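M32 carboxypeptidase (Pyrococcus furiosus, PDB 1KA2) removes amino acids one at a time from the C-terminus of peptides, as a broad-specificity, cobalt-dependent metallocarboxypeptidase that works as a homodimer. Local coordinates at residues 51-54 with 55-58; 184-187 with 188-192; 321-324 with 325-329. All coordinates share one frame; numbering follows the deposited sequence.

Contact 1: 51-54 with 55-58; sequences GELS and VLSH
Val-55 sits one turn beyond Gly-51, and Val-55 N donates to Gly-51 O at 3.2 Å. One of its methyls, CG2, lies beside the backbone N, opposite the carbonyl carbon (CG1 takes the position anti to N, chi1 171°). This brings Val-55 CG2 to 3.6 Å from Gly-51 O. Val-55 also packs on Arg-19 of the second subunit. Leu-56 comes next. Leu-56 N bonds to Glu-52 O at 2.9 Å, a more bent link with an angle of 145° at the hydrogen. Further out, Leu-56 CD1 meets Leu-53 CD2 at 4.4 Å, a loose touch between two methyls. Both leucines also pack beyond the turn: each rests on Ile-23 of helix 8-36, Leu-53 also reaches Ala-26 of the second subunit, and Leu-56 meets Leu-56 of that subunit. At Ser-57 the backbone bond is short, 2.7 Å from Ser-57 N to Leu-53 O, and Ser-57 CB leans on the same Leu-53 O at 3.2 Å. His-58 closes the turn, with His-58 N bonded to Ser-54 O at 3.1 Å, almost straight at 170°, while its imidazole leads off from the first turn. The hydroxyl of Ser-54 bonds to Gln-27 OE1 on helix 8-36. Four successive i to i+4 bonds make this a regular alpha-helical turn, with an apolar i, i+3 leucine pair on the side of helix 43-61 that packs on helix 8-36 and the dimer interface.

Contact 2: 184-187 with 188-192; sequences KPLL and DKILE
Four i to i+4 backbone bonds carry helix 169-192 through its last turns, Asp-188 N to Lys-184 O (3.1 Å) being the first, although Pro-185 has no N-H to give to the turn before and the helix kinks there. The side chains pair at the same spacing. Lys-184 turns about CB-CG (chi2 -54°), and this carries the chain across Asp-188, with Lys-184 CD alongside OD2 and Lys-184 NZ within 2.9 Å of Asp-188 OD1 in a salt bridge. The ammonium arrives on the syn side of OD1, 22° out of the carboxylate plane, and also makes a weak hydrogen bond to Leu-394 O. Leu-187 and Leu-191 meet too, with Leu-191 CD1 lodged 3.5 Å from Leu-187 CG, and both face loop residues and, for Leu-187, Phe-361 of helix 359-375. Leu-186 CD2 and Ile-190 CD1 are pressed to 3.4 Å, closer than two methyls normally come, and both residues touch Val-494 of helix 488-498. With an alanine at Lys-184, the carboxylate of Asp-188 would probably lose its charge partner. Since Asp-188 OD2 is only 3.0 Å from Lys-184 O, two acceptors side by side, the lysine's positive charge is likely to ease that crowding of negative oxygens.

Contact 3: 321-324 with 325-329; sequences PVLK and ENLPF
Val-322 with Asn-326 and Leu-323 with Leu-327 make local i to i+4 side-chain contacts at the C-terminal end of helix 313-326, Leu-327 being the first residue past it, before a 3-10 segment at Pro-328 and Phe-329. The last turn lies against helix 209-223 and near Phe-260, the residue just before helix 261-278. The main chain keeps its helical bonds up to the exit. Glu-325 N reaches Pro-321 O at 3.0 Å and Asn-326 N reaches Val-322 O at 3.2 Å. The closing bond, Leu-327 N to Leu-323 O, is short at 2.8 Å but bent, 139° at the hydrogen, consistent with Leu-327 leaving helical torsions.

Asn-326 folds back on its own helix. Its CG lies beside the backbone N (chi1 -68°), and the amide then runs next to Val-322, the two side chains pointing the same way. Val-322 O therefore takes two donors from one residue, the main-chain N and the side-chain ND2. The other end of the amide, OD1, is bonded to Arg-214 NE on helix 209-223, which would fix the flip of the group and tie the helix end to its neighbour. Val-322 adds apolar contacts to the same helix through Val-215 and Trp-218.

Leu-323 and Leu-327 lie side by side, Leu-323 CD2 3.9 Å from Leu-327 CD1, and both residues touch Phe-260. Beyond them the ring of Phe-329 turns one face to Leu-327 CB, which sits 3.8 Å above its plane, offset toward the rim. The side-chain bond from Asn-326 ND2 to Val-322 O spans 3.2 Å, with the oxygen in the plane of the Asn-326 amide, 11° off it.

Overall arrangement
All three contacts are local turns of helices in one largely helical metallopeptidase chain, and none belongs to the metal site, where His-269, His-273 and Glu-299 hold the magnesium ion. Contact 1 stands at the subunit interface, about 49 Å from contact 2 and about 48 Å from contact 3, centre to centre, and lies across the chain's centre from contact 2. Contacts 2 and 3 are closer, about 34 Å between centres and about 22 Å between nearest atoms, yet do not touch; no other chain of the assembly touches either. Contact 3 packs on Phe-260, just before helix 261-278, which carries the HEXXH motif; this is a link through the fold, not a part of the site.

Contact 1: 51-54 with 55-58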
loop_
_atom_site.group_PDB
_atom_site.type_symbol
_atom_site.label_atom_id
_atom_site.label_comp_id
_atom_site.label_asym_id
_atom_site.label_seq_id
_atom_site.Cartn_x
_atom_site.Cartn_y
_atom_site.Cartn_z
ATOM N N GLY A 51 3.774 13.749 -3.230
ATOM C CA GLY A 51 4.232 14.921 -3.958
ATOM C C GLY A 51 5.574 14.771 -4.672
ATOM O O GLY A 51 5.728 15.189 -5.823
ATOM N N GLU A 52 6.554 14.185 -3.998
ATOM C CA GLU A 52 7.863 14.002 -4.606
ATOM C C GLU A 52 7.759 13.130 -5.861
ATOM O O GLU A 52 8.398 13.417 -6.876
ATOM C CB GLU A 52 8.819 13.365 -3.597
ATOM C CG GLU A 52 9.207 14.251 -2.424
ATOM C CD GLU A 52 10.051 15.456 -2.847
ATOM O OE1 GLU A 52 10.783 15.366 -3.850
ATOM O OE2 GLU A 52 9.994 16.494 -2.166
ATOM N N LEU A 53 6.947 12.072 -5.788
ATOM C CA LEU A 53 6.754 11.160 -6.915
ATOM C C LEU A 53 6.048 11.820 -8.091
ATOM O O LEU A 53 6.379 11.543 -9.241
ATOM C CB LEU A 53 5.962 9.916 -6.479
ATOM C CG LEU A 53 6.686 9.010 -5.478
ATOM C CD1 LEU A 53 5.783 7.864 -5.038
ATOM C CD2 LEU A 53 7.966 8.488 -6.126
ATOM N N SER A 54 5.073 12.685 -7.817
ATOM C CA SER A 54 4.367 13.363 -8.906
ATOM C C SER A 54 5.339 14.241 -9.664
ATOM O O SER A 54 5.289 14.311 -10.891
ATOM C CB SER A 54 3.218 14.225 -8.382
ATOM O OG SER A 54 2.092 13.422 -8.088
ATOM N N VAL A 55 6.226 14.914 -8.941
ATOM C CA VAL A 55 7.206 15.749 -9.613
ATOM C C VAL A 55 8.210 14.868 -10.362
ATOM O O VAL A 55 8.662 15.215 -11.448
ATOM C CB VAL A 55 7.974 16.652 -8.621
ATOM C CG1 VAL A 55 9.133 17.340 -9.333
ATOM C CG2 VAL A 55 7.024 17.701 -8.031
ATOM N N LEU A 56 8.542 13.718 -9.787
ATOM C CA LEU A 56 9.502 12.827 -10.419
ATOM C C LEU A 56 8.899 12.291 -11.704
ATOM O O LEU A 56 9.544 12.268 -12.756
ATOM C CB LEU A 56 9.841 11.658 -9.487
ATOM C CG LEU A 56 11.253 11.065 -9.558
ATOM C CD1 LEU A 56 11.266 9.723 -8.819
ATOM C CD2 LEU A 56 11.688 10.883 -11.006
ATOM N N SER A 57 7.648 11.865 -11.601
ATOM C CA SER A 57 6.916 11.313 -12.730
ATOM C C SER A 57 6.882 12.293 -13.909
ATOM O O SER A 57 7.245 11.938 -15.034
ATOM C CB SER A 57 5.495 10.971 -12.284
ATOM O OG SER A 57 4.903 10.055 -13.175
ATOM N N HIS A 58 6.440 13.519 -13.632
ATOM C CA HIS A 58 6.340 14.597 -14.618
ATOM C C HIS A 58 7.704 14.850 -15.256
ATOM O O HIS A 58 7.810 15.106 -16.455
ATOM C CB HIS A 58 5.848 15.882 -13.924
ATOM C CG HIS A 58 5.763 17.081 -14.827
ATOM N ND1 HIS A 58 4.784 17.227 -15.788
ATOM C CD2 HIS A 58 6.516 18.205 -14.888
ATOM C CE1 HIS A 58 4.936 18.389 -16.399
ATOM N NE2 HIS A 58 5.980 19.003 -15.871
#

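Contact 2: 184-187 with 188-192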
loop_
_atom_site.group_PDB
_atom_site.type_symbol
_atom_site.label_atom_id
_atom_site.label_comp_id
_atom_site.label_asym_id
_atom_site.label_seq_id
_atom_site.Cartn_x
_atom_site.Cartn_y
_atom_site.Cartn_z
ATOM N N LYS A 184 -36.796 15.916 -19.781
ATOM C CA LYS A 184 -37.477 16.782 -18.818
ATOM C C LYS A 184 -38.972 16.470 -18.703
ATOM O O LYS A 184 -39.487 16.237 -17.605
ATOM C CB LYS A 184 -37.290 18.259 -19.206
ATOM C CG LYS A 184 -37.144 19.212 -18.019
ATOM C CD LYS A 184 -38.290 19.072 -17.025
ATOM C CE LYS A 184 -38.111 19.995 -15.824
ATOM N NZ LYS A 184 -39.133 19.738 -14.771
ATOM N N PRO A 185 -39.694 16.468 -19.837
ATOM C CA PRO A 185 -41.128 16.175 -19.760
ATOM C C PRO A 185 -41.400 14.804 -19.144
ATOM O O PRO A 185 -42.292 14.655 -18.301
ATOM C CB PRO A 185 -41.578 16.278 -21.216
ATOM C CG PRO A 185 -40.354 15.859 -21.976
ATOM C CD PRO A 185 -39.254 16.582 -21.237
ATOM N N LEU A 186 -40.616 13.811 -19.554
ATOM C CA LEU A 186 -40.769 12.455 -19.039
ATOM C C LEU A 186 -40.727 12.499 -17.518
ATOM O O LEU A 186 -41.477 11.794 -16.844
ATOM C CB LEU A 186 -39.651 11.555 -19.573
ATOM C CG LEU A 186 -40.021 10.087 -19.810
ATOM C CD1 LEU A 186 -38.792 9.318 -20.261
ATOM C CD2 LEU A 186 -40.597 9.482 -18.539
ATOM N N LEU A 187 -39.845 13.337 -16.981
ATOM C CA LEU A 187 -39.729 13.480 -15.536
ATOM C C LEU A 187 -41.042 14.009 -14.971
ATOM O O LEU A 187 -41.629 13.405 -14.073
ATOM C CB LEU A 187 -38.596 14.445 -15.171
ATOM C CG LEU A 187 -38.512 14.821 -13.687
ATOM C CD1 LEU A 187 -38.233 13.579 -12.845
ATOM C CD2 LEU A 187 -37.425 15.861 -13.487
ATOM N N ASP A 188 -41.498 15.137 -15.505
ATOM C CA ASP A 188 -42.744 15.748 -15.053
ATOM C C ASP A 188 -43.881 14.728 -15.035
ATOM O O ASP A 188 -44.601 14.608 -14.043
ATOM C CB ASP A 188 -43.129 16.918 -15.963
ATOM C CG ASP A 188 -42.075 18.010 -15.995
ATOM O OD1 ASP A 188 -41.738 18.568 -14.924
ATOM O OD2 ASP A 188 -41.585 18.314 -17.101
ATOM N N LYS A 189 -44.038 13.993 -16.132
ATOM C CA LYS A 189 -45.093 12.989 -16.228
ATOM C C LYS A 189 -44.942 11.938 -15.128
ATOM O O LYS A 189 -45.910 11.595 -14.446
ATOM C CB LYS A 189 -45.056 12.309 -17.601
ATOM C CG LYS A 189 -46.267 11.423 -17.888
ATOM C CD LYS A 189 -47.548 12.249 -18.000
ATOM C CE LYS A 189 -48.706 11.607 -17.239
ATOM N NZ LYS A 189 -49.947 12.432 -17.330
ATOM N N ILE A 190 -43.722 11.430 -14.960
ATOM C CA ILE A 190 -43.443 10.423 -13.940
ATOM C C ILE A 190 -43.833 10.939 -12.559
ATOM O O ILE A 190 -44.514 10.258 -11.793
ATOM C CB ILE A 190 -41.942 10.054 -13.914
ATOM C CG1 ILE A 190 -41.583 9.221 -15.144
ATOM C CG2 ILE A 190 -41.607 9.306 -12.632
ATOM C CD1 ILE A 190 -40.105 8.899 -15.252
ATOM N N LEU A 191 -43.386 12.151 -12.256
ATOM C CA LEU A 191 -43.648 12.784 -10.972
ATOM C C LEU A 191 -45.115 13.073 -10.686
ATOM O O LEU A 191 -45.516 13.137 -9.525
ATOM C CB LEU A 191 -42.861 14.094 -10.876
ATOM C CG LEU A 191 -41.341 14.013 -10.740
ATOM C CD1 LEU A 191 -40.714 15.374 -11.009
ATOM C CD2 LEU A 191 -40.999 13.526 -9.343
ATOM N N GLU A 192 -45.922 13.248 -11.730
ATOM C CA GLU A 192 -47.329 13.566 -11.515
ATOM C C GLU A 192 -48.306 12.390 -11.491
ATOM O O GLU A 192 -49.425 12.534 -11.000
ATOM C CB GLU A 192 -47.795 14.615 -12.537
ATOM C CG GLU A 192 -47.715 14.196 -13.998
ATOM C CD GLU A 192 -48.098 15.328 -14.947
ATOM O OE1 GLU A 192 -47.343 16.324 -15.036
ATOM O OE2 GLU A 192 -49.159 15.230 -15.600
#

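Contact 3: 321-324 with 325-329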
loop_
_atom_site.group_PDB
_atom_site.type_symbol
_atom_site.label_atom_id
_atom_site.label_comp_id
_atom_site.label_asym_id
_atom_site.label_seq_id
_atom_site.Cartn_x
_atom_site.Cartn_y
_atom_site.Cartn_z
ATOM N N PRO A 321 -33.597 -13.269 -2.054
ATOM C CA PRO A 321 -33.422 -14.275 -1.001
ATOM C C PRO A 321 -32.263 -13.984 -0.046
ATOM O O PRO A 321 -32.358 -14.244 1.156
ATOM C CB PRO A 321 -33.253 -15.583 -1.785
ATOM C CG PRO A 321 -32.789 -15.136 -3.145
ATOM C CD PRO A 321 -33.581 -13.886 -3.391
ATOM N N VAL A 322 -31.183 -13.429 -0.585
ATOM C CA VAL A 322 -30.010 -13.099 0.212
ATOM C C VAL A 322 -30.315 -11.974 1.192
ATOM O O VAL A 322 -29.806 -11.957 2.315
ATOM C CB VAL A 322 -28.842 -12.680 -0.685
ATOM C CG1 VAL A 322 -27.635 -12.315 0.164
ATOM C CG2 VAL A 322 -28.505 -13.820 -1.632
ATOM N N LEU A 323 -31.141 -11.031 0.753
ATOM C CA LEU A 323 -31.534 -9.912 1.598
ATOM C C LEU A 323 -32.344 -10.447 2.786
ATOM O O LEU A 323 -32.169 -10.009 3.922
ATOM C CB LEU A 323 -32.384 -8.913 0.794
ATOM C CG LEU A 323 -31.721 -8.102 -0.325
ATOM C CD1 LEU A 323 -32.745 -7.131 -0.918
ATOM C CD2 LEU A 323 -30.525 -7.328 0.220
ATOM N N LYS A 324 -33.232 -11.398 2.504
ATOM C CA LYS A 324 -34.077 -12.007 3.529
ATOM C C LYS A 324 -33.253 -12.787 4.554
ATOM O O LYS A 324 -33.518 -12.721 5.753
ATOM C CB LYS A 324 -35.101 -12.949 2.880
ATOM C CG LYS A 324 -36.166 -12.256 2.027
ATOM C CD LYS A 324 -37.191 -11.521 2.886
ATOM C CE LYS A 324 -38.063 -12.485 3.678
ATOM N NZ LYS A 324 -38.864 -13.372 2.784
ATOM N N GLU A 325 -32.255 -13.526 4.077
ATOM C CA GLU A 325 -31.396 -14.319 4.957
ATOM C C GLU A 325 -30.604 -13.483 5.956
ATOM O O GLU A 325 -30.484 -13.847 7.122
ATOM C CB GLU A 325 -30.397 -15.139 4.131
ATOM C CG GLU A 325 -30.969 -16.362 3.439
ATOM C CD GLU A 325 -29.939 -17.064 2.566
ATOM O OE1 GLU A 325 -28.830 -17.371 3.072
ATOM O OE2 GLU A 325 -30.243 -17.309 1.375
ATOM N N ASN A 326 -30.075 -12.356 5.490
ATOM C CA ASN A 326 -29.241 -11.498 6.320
ATOM C C ASN A 326 -29.883 -10.273 6.957
ATOM O O ASN A 326 -29.320 -9.700 7.891
ATOM C CB ASN A 326 -28.028 -11.061 5.500
ATOM C CG ASN A 326 -27.095 -12.214 5.186
ATOM O OD1 ASN A 326 -26.272 -12.601 6.017
ATOM N ND2 ASN A 326 -27.227 -12.779 3.989
ATOM N N LEU A 327 -31.047 -9.860 6.468
ATOM C CA LEU A 327 -31.701 -8.682 7.027
ATOM C C LEU A 327 -33.037 -9.024 7.695
ATOM O O LEU A 327 -34.010 -9.376 7.019
ATOM C CB LEU A 327 -31.902 -7.643 5.925
ATOM C CG LEU A 327 -30.643 -7.300 5.111
ATOM C CD1 LEU A 327 -31.017 -6.371 3.969
ATOM C CD2 LEU A 327 -29.589 -6.654 6.003
ATOM N N PRO A 328 -33.096 -8.920 9.039
ATOM C CA PRO A 328 -34.300 -9.216 9.824
ATOM C C PRO A 328 -35.510 -8.404 9.383
ATOM O O PRO A 328 -36.591 -8.952 9.180
ATOM C CB PRO A 328 -33.879 -8.870 11.251
ATOM C CG PRO A 328 -32.418 -9.178 11.247
ATOM C CD PRO A 328 -31.973 -8.577 9.930
ATOM N N PHE A 329 -35.317 -7.096 9.236
ATOM C CA PHE A 329 -36.395 -6.206 8.829
ATOM C C PHE A 329 -36.928 -6.513 7.437
ATOM O O PHE A 329 -37.914 -5.914 7.004
ATOM C CB PHE A 329 -35.929 -4.753 8.904
ATOM C CG PHE A 329 -34.722 -4.460 8.063
ATOM C CD1 PHE A 329 -34.831 -4.336 6.683
ATOM C CD2 PHE A 329 -33.479 -4.294 8.659
ATOM C CE1 PHE A 329 -33.718 -4.049 5.912
ATOM C CE2 PHE A 329 -32.361 -4.008 7.898
ATOM C CZ PHE A 329 -32.481 -3.883 6.521
HETATM O O HOH W 1 -35.645 -11.248 6.806
#